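Poly-beta-hydroxybuterate polymerase (Cupriavidus necator, PDB 5T6O) probably polymerises hydroxybutyryl units into polyhydroxybutyrate as an acyltransferase, this chain being its catalytic domain, with an alpha/beta hydrolase fold. Local coordinates at residues 21-26 and 98-103; 40-45 and 72-77. The protein carries 1 engineered substitution. All blocks are in the same frame, centred on the assembly; numbering follows the deposited sequence.

In the fold
Interactions 1 and 2 lie about 8 Å apart between centres and share the sheet of the alpha/beta hydrolase fold. Interaction 2 is a strand-to-strand contact in the core, where parallel neighbours 40-43 and 72-77 are joined mainly by backbone hydrogen bonds. Interaction 1 sets helix 89-108 on strand 23-28, the next strand beyond 72-77. It has no hydrogen bond across it; apolar side chains meet in a buried layer, and at its more exposed margin Arg99 turns to a sulfate. Strand 72-77 ties the two together: its backbone pairs with strand 23-28, while Val75 touches both Phe23 and Ala100. Both segments of interaction 2 fall between those of interaction 1 in the sequence.

Interaction 1 (21-26 and 98-103); sequences EYFQLL and IRAIEV. With SO4 (sulfate ion), chain C.
Phe23 brings CE2 and CZ to Ala100, with CE2 3.7 Å from Ala100 CB. The methyl approaches the ring obliquely, and alanine suits the site because its small side chain lets the broad ring come close to the helix backbone. One helix residue earlier, the aliphatic part of Arg99 meets the ring at its edge, CG lying 4.2 Å from Phe23 CE1. Further along the strand, Leu25 CD2 packs 3.7 Å from Val103 CG1, the two branched side chains running alongside with opposite headings. The bond from CA to CB of Phe23 already points toward the helix, and a chi1 of 78° puts CG between the backbone N and the carbonyl carbon; together they place CE2 and CZ on Ala100 and CE1 beside Arg99 CG.

This is the sheet-to-helix layer of an alpha/beta hydrolase fold: strand 23-26 runs at 29° to the segment 98-103 of helix 89-108, with the axes 9.8 Å apart at closest approach. Phe23 and Leu25, two residues apart on the strand, both face the helix.

Beyond the apolar layer, the Arg99 chain bends at chi2 and leads its guanidinium away from the strand to a sulfate, probably from the crystallisation liquor. Arg99 NE gives a bond to sulfate O2 of 2.8 Å and Arg99 NH1 one to sulfate O4 of 2.9 Å, a nearly straight pair along one edge of the guanidinium. Arg99 NH2 makes a longer, bent salt bridge, 3.3 Å with an N-H...O angle of 137°, to Glu102 OE1, reaching it from above the carboxylate plane. Asn20 also binds the sulfate through ND2, while its OD1 accepts the backbone N-H groups of Tyr22 and Phe23, tying the start of the strand to the same site. Phe18 meets the Phe23 ring, and Tyr374 touches the Arg99 side chain.

Interaction 2 (40-45 and 72-77); sequences LLMVPP and VFLVSW
Trp77 turns CG anti to its own carbonyl carbon (chi1 -62°), which brings the indole back toward Pro44. Trp77 NE1 then donates to Pro44 O at 2.8 Å; the acceptor lies near the indole plane, whereas the donor stands above the carbonyl plane, 48° out of it. Val75 CG1 rests 3.8 Å above the centre of one indole face, and Val43 CG1 touches CZ2, so apolar neighbours border the ring while its single N-H serves a carbonyl just past the strand end.

Before that point the segments pair as parallel strands. Phe73 N donates to Leu40 O, Met42 N to Phe73 O and Val75 N to Met42 O, three bonds of 2.8 to 3.0 Å. Proline halts the pattern: having no N-H, Pro44 sets CD 3.1 Å from Val75 O, a buried carbonyl without a hydrogen-bond partner in the model. Leu41 CD1 packs 3.8 Å from Phe73 CB on one face; on the other, the extended Met42 reaches CE to Val72 CG1, and Pro44 CG meets Leu74 CG at 3.9 Å.

The pair belongs to a beta-alpha-beta unit linked through helix 61-67. Strand 40-43 lies between 72-77 and 113-118, strand 23-28 flanks 72-77, and helix 89-108 packs on the face bearing Leu41, Phe73 and Val75.

Interaction 1 (21-26 and 98-103)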
ATOM      1  N   GLU A  21     -24.671  -9.346 -36.332  1.00 29.35           N
ATOM      2  CA  GLU A  21     -23.419  -8.651 -36.594  1.00 28.37           C
ATOM      3  C   GLU A  21     -22.519  -8.630 -35.371  1.00 28.81           C
ATOM      4  O   GLU A  21     -21.294  -8.524 -35.516  1.00 29.06           O
ATOM      5  CB  GLU A  21     -23.691  -7.223 -37.074  1.00 30.64           C
ATOM      6  CG  GLU A  21     -24.300  -7.149 -38.471  1.00 45.18           C
ATOM      7  CD  GLU A  21     -23.445  -7.847 -39.520  1.00 60.49           C
ATOM      8  OE1 GLU A  21     -22.214  -7.634 -39.520  1.00 64.72           O
ATOM      9  OE2 GLU A  21     -24.003  -8.617 -40.336  1.00 59.38           O
ATOM     10  N   TYR A  22     -23.093  -8.764 -34.181  1.00 26.16           N
ATOM     11  CA  TYR A  22     -22.363  -8.554 -32.939  1.00 26.76           C
ATOM     12  C   TYR A  22     -21.874  -9.836 -32.293  1.00 23.08           C
ATOM     13  O   TYR A  22     -20.880  -9.800 -31.564  1.00 24.86           O
ATOM     14  CB  TYR A  22     -23.244  -7.802 -31.933  1.00 29.93           C
ATOM     15  CG  TYR A  22     -23.602  -6.414 -32.388  1.00 28.54           C
ATOM     16  CD1 TYR A  22     -24.688  -6.190 -33.235  1.00 33.43           C
ATOM     17  CD2 TYR A  22     -22.842  -5.311 -31.984  1.00 31.34           C
ATOM     18  CE1 TYR A  22     -25.013  -4.910 -33.663  1.00 30.28           C
ATOM     19  CE2 TYR A  22     -23.162  -4.021 -32.416  1.00 29.47           C
ATOM     20  CZ  TYR A  22     -24.242  -3.832 -33.247  1.00 32.39           C
ATOM     21  OH  TYR A  22     -24.557  -2.553 -33.663  1.00 36.34           O
ATOM     22  N   PHE A  23     -22.543 -10.966 -32.515  1.00 24.86           N
ATOM     23  CA  PHE A  23     -22.166 -12.167 -31.777  1.00 24.95           C
ATOM     24  C   PHE A  23     -22.812 -13.399 -32.398  1.00 24.26           C
ATOM     25  O   PHE A  23     -23.720 -13.308 -33.233  1.00 25.24           O
ATOM     26  CB  PHE A  23     -22.565 -12.060 -30.303  1.00 23.97           C
ATOM     27  CG  PHE A  23     -24.031 -12.296 -30.054  1.00 25.27           C
ATOM     28  CD1 PHE A  23     -24.974 -11.360 -30.442  1.00 24.55           C
ATOM     29  CD2 PHE A  23     -24.461 -13.448 -29.404  1.00 26.55           C
ATOM     30  CE1 PHE A  23     -26.325 -11.585 -30.205  1.00 25.37           C
ATOM     31  CE2 PHE A  23     -25.802 -13.674 -29.160  1.00 28.17           C
ATOM     32  CZ  PHE A  23     -26.735 -12.748 -29.556  1.00 26.95           C
ATOM     33  N   GLN A  24     -22.301 -14.558 -31.984  1.00 23.59           N
ATOM     34  CA  GLN A  24     -22.931 -15.853 -32.203  1.00 26.46           C
ATOM     35  C   GLN A  24     -23.359 -16.432 -30.861  1.00 25.65           C
ATOM     36  O   GLN A  24     -22.609 -16.367 -29.881  1.00 24.35           O
ATOM     37  CB  GLN A  24     -21.974 -16.832 -32.883  1.00 23.83           C
ATOM     38  CG  GLN A  24     -21.662 -16.483 -34.324  1.00 27.01           C
ATOM     39  CD  GLN A  24     -20.747 -17.485 -34.970  1.00 24.53           C
ATOM     40  OE1 GLN A  24     -19.682 -17.819 -34.428  1.00 25.44           O
ATOM     41  NE2 GLN A  24     -21.167 -18.002 -36.132  1.00 26.18           N
ATOM     42  N   LEU A  25     -24.560 -17.000 -30.808  1.00 22.39           N
ATOM     43  CA  LEU A  25     -25.005 -17.693 -29.607  1.00 23.36           C
ATOM     44  C   LEU A  25     -24.642 -19.168 -29.736  1.00 23.38           C
ATOM     45  O   LEU A  25     -25.097 -19.835 -30.669  1.00 24.82           O
ATOM     46  CB  LEU A  25     -26.508 -17.546 -29.388  1.00 24.47           C
ATOM     47  CG  LEU A  25     -26.960 -18.064 -28.012  1.00 24.28           C
ATOM     48  CD1 LEU A  25     -26.396 -17.200 -26.896  1.00 28.13           C
ATOM     49  CD2 LEU A  25     -28.487 -18.113 -27.942  1.00 25.24           C
ATOM     50  N   LEU A  26     -23.799 -19.663 -28.830  1.00 22.29           N
ATOM     51  CA  LEU A  26     -23.506 -21.092 -28.784  1.00 23.13           C
ATOM     52  C   LEU A  26     -24.438 -21.786 -27.801  1.00 27.70           C
ATOM     53  O   LEU A  26     -24.815 -21.220 -26.775  1.00 24.74           O
ATOM     54  CB  LEU A  26     -22.061 -21.357 -28.356  1.00 24.26           C
ATOM     55  CG  LEU A  26     -20.942 -20.594 -29.079  1.00 28.26           C
ATOM     56  CD1 LEU A  26     -19.562 -21.138 -28.676  1.00 25.83           C
ATOM     57  CD2 LEU A  26     -21.116 -20.643 -30.564  1.00 39.88           C
ATOM     58  N   ILE A  98     -28.834  -7.970 -24.492  1.00 29.10           N
ATOM     59  CA  ILE A  98     -30.280  -8.137 -24.384  1.00 30.08           C
ATOM     60  C   ILE A  98     -30.771  -9.131 -25.429  1.00 32.84           C
ATOM     61  O   ILE A  98     -31.598 -10.003 -25.133  1.00 29.37           O
ATOM     62  CB  ILE A  98     -30.984  -6.769 -24.498  1.00 32.52           C
ATOM     63  CG1 ILE A  98     -30.649  -5.910 -23.274  1.00 29.66           C
ATOM     64  CG2 ILE A  98     -32.489  -6.935 -24.615  1.00 31.28           C
ATOM     65  CD1 ILE A  98     -31.274  -4.516 -23.304  1.00 33.54           C
ATOM     66  N   ARG A  99     -30.239  -9.044 -26.654  1.00 26.41           N
ATOM     67  CA  ARG A  99     -30.612  -9.995 -27.701  1.00 25.90           C
ATOM     68  C   ARG A  99     -30.294 -11.433 -27.294  1.00 24.79           C
ATOM     69  O   ARG A  99     -31.107 -12.338 -27.515  1.00 28.29           O
ATOM     70  CB  ARG A  99     -29.897  -9.629 -29.008  1.00 27.98           C
ATOM     71  CG  ARG A  99     -30.343 -10.422 -30.245  1.00 27.60           C
ATOM     72  CD  ARG A  99     -31.806 -10.158 -30.596  1.00 35.28           C
ATOM     73  NE  ARG A  99     -32.083 -10.510 -31.989  1.00 34.80           N
ATOM     74  CZ  ARG A  99     -33.042 -11.342 -32.388  1.00 35.41           C
ATOM     75  NH1 ARG A  99     -33.192 -11.600 -33.680  1.00 28.92           N
ATOM     76  NH2 ARG A  99     -33.863 -11.898 -31.507  1.00 36.36           N
ATOM     77  N   ALA A 100     -29.121 -11.667 -26.691  1.00 24.35           N
ATOM     78  CA  ALA A 100     -28.756 -13.029 -26.301  1.00 28.25           C
ATOM     79  C   ALA A 100     -29.677 -13.560 -25.216  1.00 28.61           C
ATOM     80  O   ALA A 100     -30.043 -14.742 -25.223  1.00 28.31           O
ATOM     81  CB  ALA A 100     -27.305 -13.084 -25.820  1.00 27.44           C
ATOM     82  N   ILE A 101     -30.041 -12.708 -24.257  1.00 28.34           N
ATOM     83  CA  ILE A 101     -31.014 -13.109 -23.246  1.00 24.07           C
ATOM     84  C   ILE A 101     -32.323 -13.527 -23.902  1.00 26.16           C
ATOM     85  O   ILE A 101     -32.913 -14.558 -23.545  1.00 28.01           O
ATOM     86  CB  ILE A 101     -31.218 -11.972 -22.226  1.00 25.70           C
ATOM     87  CG1 ILE A 101     -29.947 -11.781 -21.396  1.00 25.76           C
ATOM     88  CG2 ILE A 101     -32.396 -12.267 -21.297  1.00 28.21           C
ATOM     89  CD1 ILE A 101     -29.963 -10.499 -20.585  1.00 28.55           C
ATOM     90  N   GLU A 102     -32.794 -12.738 -24.881  1.00 25.42           N
ATOM     91  CA  GLU A 102     -34.074 -13.017 -25.526  1.00 28.88           C
ATOM     92  C   GLU A 102     -34.037 -14.338 -26.284  1.00 35.26           C
ATOM     93  O   GLU A 102     -34.984 -15.135 -26.215  1.00 32.34           O
ATOM     94  CB  GLU A 102     -34.445 -11.873 -26.469  1.00 35.72           C
ATOM     95  CG  GLU A 102     -35.726 -12.112 -27.266  1.00 41.50           C
ATOM     96  CD  GLU A 102     -35.982 -11.057 -28.343  1.00 45.75           C
ATOM     97  OE1 GLU A 102     -35.011 -10.431 -28.842  1.00 42.13           O
ATOM     98  OE2 GLU A 102     -37.166 -10.858 -28.692  1.00 43.76           O
ATOM     99  N   VAL A 103     -32.949 -14.593 -27.012  1.00 32.44           N
ATOM    100  CA  VAL A 103     -32.882 -15.799 -27.831  1.00 29.92           C
ATOM    101  C   VAL A 103     -32.716 -17.029 -26.954  1.00 32.00           C
ATOM    102  O   VAL A 103     -33.388 -18.050 -27.159  1.00 30.54           O
ATOM    103  CB  VAL A 103     -31.753 -15.681 -28.871  1.00 29.74           C
ATOM    104  CG1 VAL A 103     -31.615 -16.996 -29.643  1.00 31.77           C
ATOM    105  CG2 VAL A 103     -32.035 -14.501 -29.828  1.00 29.23           C
TER
HETATM  106  S   SO4 C 602     -30.956  -9.169 -35.160  1.00 45.75           S
HETATM  107  O1  SO4 C 602     -32.212  -8.441 -35.281  1.00 50.33           O
HETATM  108  O2  SO4 C 602     -30.440  -9.045 -33.789  1.00 39.80           O
HETATM  109  O3  SO4 C 602     -29.986  -8.650 -36.112  1.00 50.02           O
HETATM  110  O4  SO4 C 602     -31.204 -10.573 -35.475  1.00 53.12           O

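Interaction 2 (40-45 and 72-77)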
ATOM      1  N   LEU A  40     -28.305 -21.826 -18.353  1.00 27.31           N
ATOM      2  CA  LEU A  40     -27.380 -20.762 -17.969  1.00 26.34           C
ATOM      3  C   LEU A  40     -26.834 -20.090 -19.222  1.00 26.56           C
ATOM      4  O   LEU A  40     -26.258 -20.764 -20.083  1.00 26.47           O
ATOM      5  CB  LEU A  40     -26.223 -21.306 -17.127  1.00 23.23           C
ATOM      6  CG  LEU A  40     -25.126 -20.291 -16.793  1.00 22.41           C
ATOM      7  CD1 LEU A  40     -25.660 -19.255 -15.802  1.00 22.09           C
ATOM      8  CD2 LEU A  40     -23.901 -21.012 -16.219  1.00 24.49           C
ATOM      9  N   LEU A  41     -26.994 -18.765 -19.311  1.00 22.69           N
ATOM     10  CA  LEU A  41     -26.418 -17.979 -20.402  1.00 23.61           C
ATOM     11  C   LEU A  41     -25.151 -17.298 -19.896  1.00 24.49           C
ATOM     12  O   LEU A  41     -25.203 -16.486 -18.966  1.00 25.49           O
ATOM     13  CB  LEU A  41     -27.413 -16.942 -20.937  1.00 22.46           C
ATOM     14  CG  LEU A  41     -26.796 -15.883 -21.862  1.00 26.14           C
ATOM     15  CD1 LEU A  41     -26.369 -16.502 -23.202  1.00 23.61           C
ATOM     16  CD2 LEU A  41     -27.776 -14.715 -22.093  1.00 25.39           C
ATOM     17  N   MET A  42     -24.017 -17.634 -20.505  1.00 21.71           N
ATOM     18  CA  MET A  42     -22.742 -17.027 -20.153  1.00 25.40           C
ATOM     19  C   MET A  42     -22.440 -15.848 -21.070  1.00 26.28           C
ATOM     20  O   MET A  42     -22.495 -15.982 -22.301  1.00 25.24           O
ATOM     21  CB  MET A  42     -21.618 -18.050 -20.247  1.00 26.03           C
ATOM     22  CG  MET A  42     -21.750 -19.213 -19.294  1.00 26.55           C
ATOM     23  SD  MET A  42     -20.181 -20.101 -19.303  1.00 27.92           S
ATOM     24  CE  MET A  42     -20.548 -21.409 -18.136  1.00 22.75           C
ATOM     25  N   VAL A  43     -22.103 -14.707 -20.466  1.00 21.85           N
ATOM     26  CA  VAL A  43     -21.673 -13.516 -21.200  1.00 23.42           C
ATOM     27  C   VAL A  43     -20.202 -13.272 -20.883  1.00 22.69           C
ATOM     28  O   VAL A  43     -19.868 -12.713 -19.827  1.00 21.86           O
ATOM     29  CB  VAL A  43     -22.530 -12.287 -20.857  1.00 22.98           C
ATOM     30  CG1 VAL A  43     -22.053 -11.051 -21.668  1.00 22.90           C
ATOM     31  CG2 VAL A  43     -24.013 -12.582 -21.138  1.00 26.96           C
ATOM     32  N   PRO A  44     -19.301 -13.697 -21.757  1.00 24.78           N
ATOM     33  CA  PRO A  44     -17.876 -13.520 -21.522  1.00 22.12           C
ATOM     34  C   PRO A  44     -17.441 -12.108 -21.868  1.00 23.72           C
ATOM     35  O   PRO A  44     -18.208 -11.340 -22.463  1.00 22.98           O
ATOM     36  CB  PRO A  44     -17.232 -14.545 -22.472  1.00 27.83           C
ATOM     37  CG  PRO A  44     -18.405 -15.318 -23.095  1.00 39.71           C
ATOM     38  CD  PRO A  44     -19.575 -14.418 -23.005  1.00 30.50           C
ATOM     39  N   PRO A  45     -16.214 -11.724 -21.519  1.00 24.81           N
ATOM     40  CA  PRO A  45     -15.701 -10.419 -21.961  1.00 24.21           C
ATOM     41  C   PRO A  45     -15.591 -10.349 -23.476  1.00 24.11           C
ATOM     42  O   PRO A  45     -15.418 -11.365 -24.156  1.00 23.63           O
ATOM     43  CB  PRO A  45     -14.312 -10.346 -21.310  1.00 21.98           C
ATOM     44  CG  PRO A  45     -13.920 -11.818 -21.114  1.00 24.71           C
ATOM     45  CD  PRO A  45     -15.219 -12.473 -20.726  1.00 26.86           C
ATOM     46  N   VAL A  72     -26.188 -24.943 -21.243  1.00 29.06           N
ATOM     47  CA  VAL A  72     -25.344 -23.754 -21.287  1.00 27.34           C
ATOM     48  C   VAL A  72     -25.453 -23.109 -22.662  1.00 24.23           C
ATOM     49  O   VAL A  72     -25.251 -23.774 -23.686  1.00 24.79           O
ATOM     50  CB  VAL A  72     -23.877 -24.083 -20.953  1.00 25.28           C
ATOM     51  CG1 VAL A  72     -22.991 -22.843 -21.121  1.00 21.13           C
ATOM     52  CG2 VAL A  72     -23.754 -24.624 -19.518  1.00 23.75           C
ATOM     53  N   PHE A  73     -25.766 -21.814 -22.678  1.00 24.80           N
ATOM     54  CA  PHE A  73     -25.656 -20.954 -23.850  1.00 24.84           C
ATOM     55  C   PHE A  73     -24.525 -19.966 -23.608  1.00 25.02           C
ATOM     56  O   PHE A  73     -24.204 -19.654 -22.454  1.00 24.06           O
ATOM     57  CB  PHE A  73     -26.946 -20.175 -24.105  1.00 25.21           C
ATOM     58  CG  PHE A  73     -28.135 -21.031 -24.455  1.00 25.81           C
ATOM     59  CD1 PHE A  73     -28.439 -21.308 -25.783  1.00 25.06           C
ATOM     60  CD2 PHE A  73     -28.995 -21.480 -23.466  1.00 25.18           C
ATOM     61  CE1 PHE A  73     -29.564 -22.055 -26.116  1.00 25.48           C
ATOM     62  CE2 PHE A  73     -30.123 -22.246 -23.790  1.00 29.22           C
ATOM     63  CZ  PHE A  73     -30.405 -22.529 -25.121  1.00 27.49           C
ATOM     64  N   LEU A  74     -23.909 -19.479 -24.683  1.00 25.93           N
ATOM     65  CA  LEU A  74     -22.760 -18.600 -24.497  1.00 25.90           C
ATOM     66  C   LEU A  74     -22.671 -17.593 -25.633  1.00 23.43           C
ATOM     67  O   LEU A  74     -22.884 -17.926 -26.803  1.00 23.47           O
ATOM     68  CB  LEU A  74     -21.449 -19.406 -24.384  1.00 24.81           C
ATOM     69  CG  LEU A  74     -20.121 -18.649 -24.256  1.00 22.13           C
ATOM     70  CD1 LEU A  74     -19.145 -19.456 -23.391  1.00 20.49           C
ATOM     71  CD2 LEU A  74     -19.498 -18.385 -25.647  1.00 21.78           C
ATOM     72  N   VAL A  75     -22.326 -16.365 -25.272  1.00 20.67           N
ATOM     73  CA  VAL A  75     -22.129 -15.283 -26.229  1.00 23.61           C
ATOM     74  C   VAL A  75     -20.691 -15.321 -26.746  1.00 23.91           C
ATOM     75  O   VAL A  75     -19.751 -15.066 -25.994  1.00 22.98           O
ATOM     76  CB  VAL A  75     -22.435 -13.932 -25.575  1.00 20.99           C
ATOM     77  CG1 VAL A  75     -22.067 -12.791 -26.508  1.00 22.66           C
ATOM     78  CG2 VAL A  75     -23.898 -13.875 -25.159  1.00 20.78           C
ATOM     79  N   SER A  76     -20.518 -15.624 -28.040  1.00 21.04           N
ATOM     80  CA  SER A  76     -19.217 -15.540 -28.699  1.00 22.30           C
ATOM     81  C   SER A  76     -19.199 -14.260 -29.528  1.00 24.80           C
ATOM     82  O   SER A  76     -19.872 -14.176 -30.559  1.00 22.30           O
ATOM     83  CB  SER A  76     -18.961 -16.767 -29.573  1.00 25.62           C
ATOM     84  OG  SER A  76     -17.744 -16.632 -30.275  1.00 24.74           O
ATOM     85  N   TRP A  77     -18.425 -13.272 -29.080  1.00 20.25           N
ATOM     86  CA  TRP A  77     -18.482 -11.944 -29.678  1.00 22.55           C
ATOM     87  C   TRP A  77     -17.837 -11.924 -31.055  1.00 27.24           C
ATOM     88  O   TRP A  77     -16.813 -12.573 -31.295  1.00 23.72           O
ATOM     89  CB  TRP A  77     -17.753 -10.935 -28.794  1.00 24.37           C
ATOM     90  CG  TRP A  77     -18.343 -10.768 -27.429  1.00 21.56           C
ATOM     91  CD1 TRP A  77     -17.974 -11.400 -26.278  1.00 24.36           C
ATOM     92  CD2 TRP A  77     -19.393  -9.878 -27.084  1.00 21.12           C
ATOM     93  NE1 TRP A  77     -18.742 -10.953 -25.227  1.00 23.84           N
ATOM     94  CE2 TRP A  77     -19.621 -10.012 -25.698  1.00 22.08           C
ATOM     95  CE3 TRP A  77     -20.166  -8.972 -27.817  1.00 21.94           C
ATOM     96  CZ2 TRP A  77     -20.598  -9.275 -25.028  1.00 24.12           C
ATOM     97  CZ3 TRP A  77     -21.130  -8.230 -27.146  1.00 28.34           C
ATOM     98  CH2 TRP A  77     -21.340  -8.392 -25.773  1.00 25.79           C
TER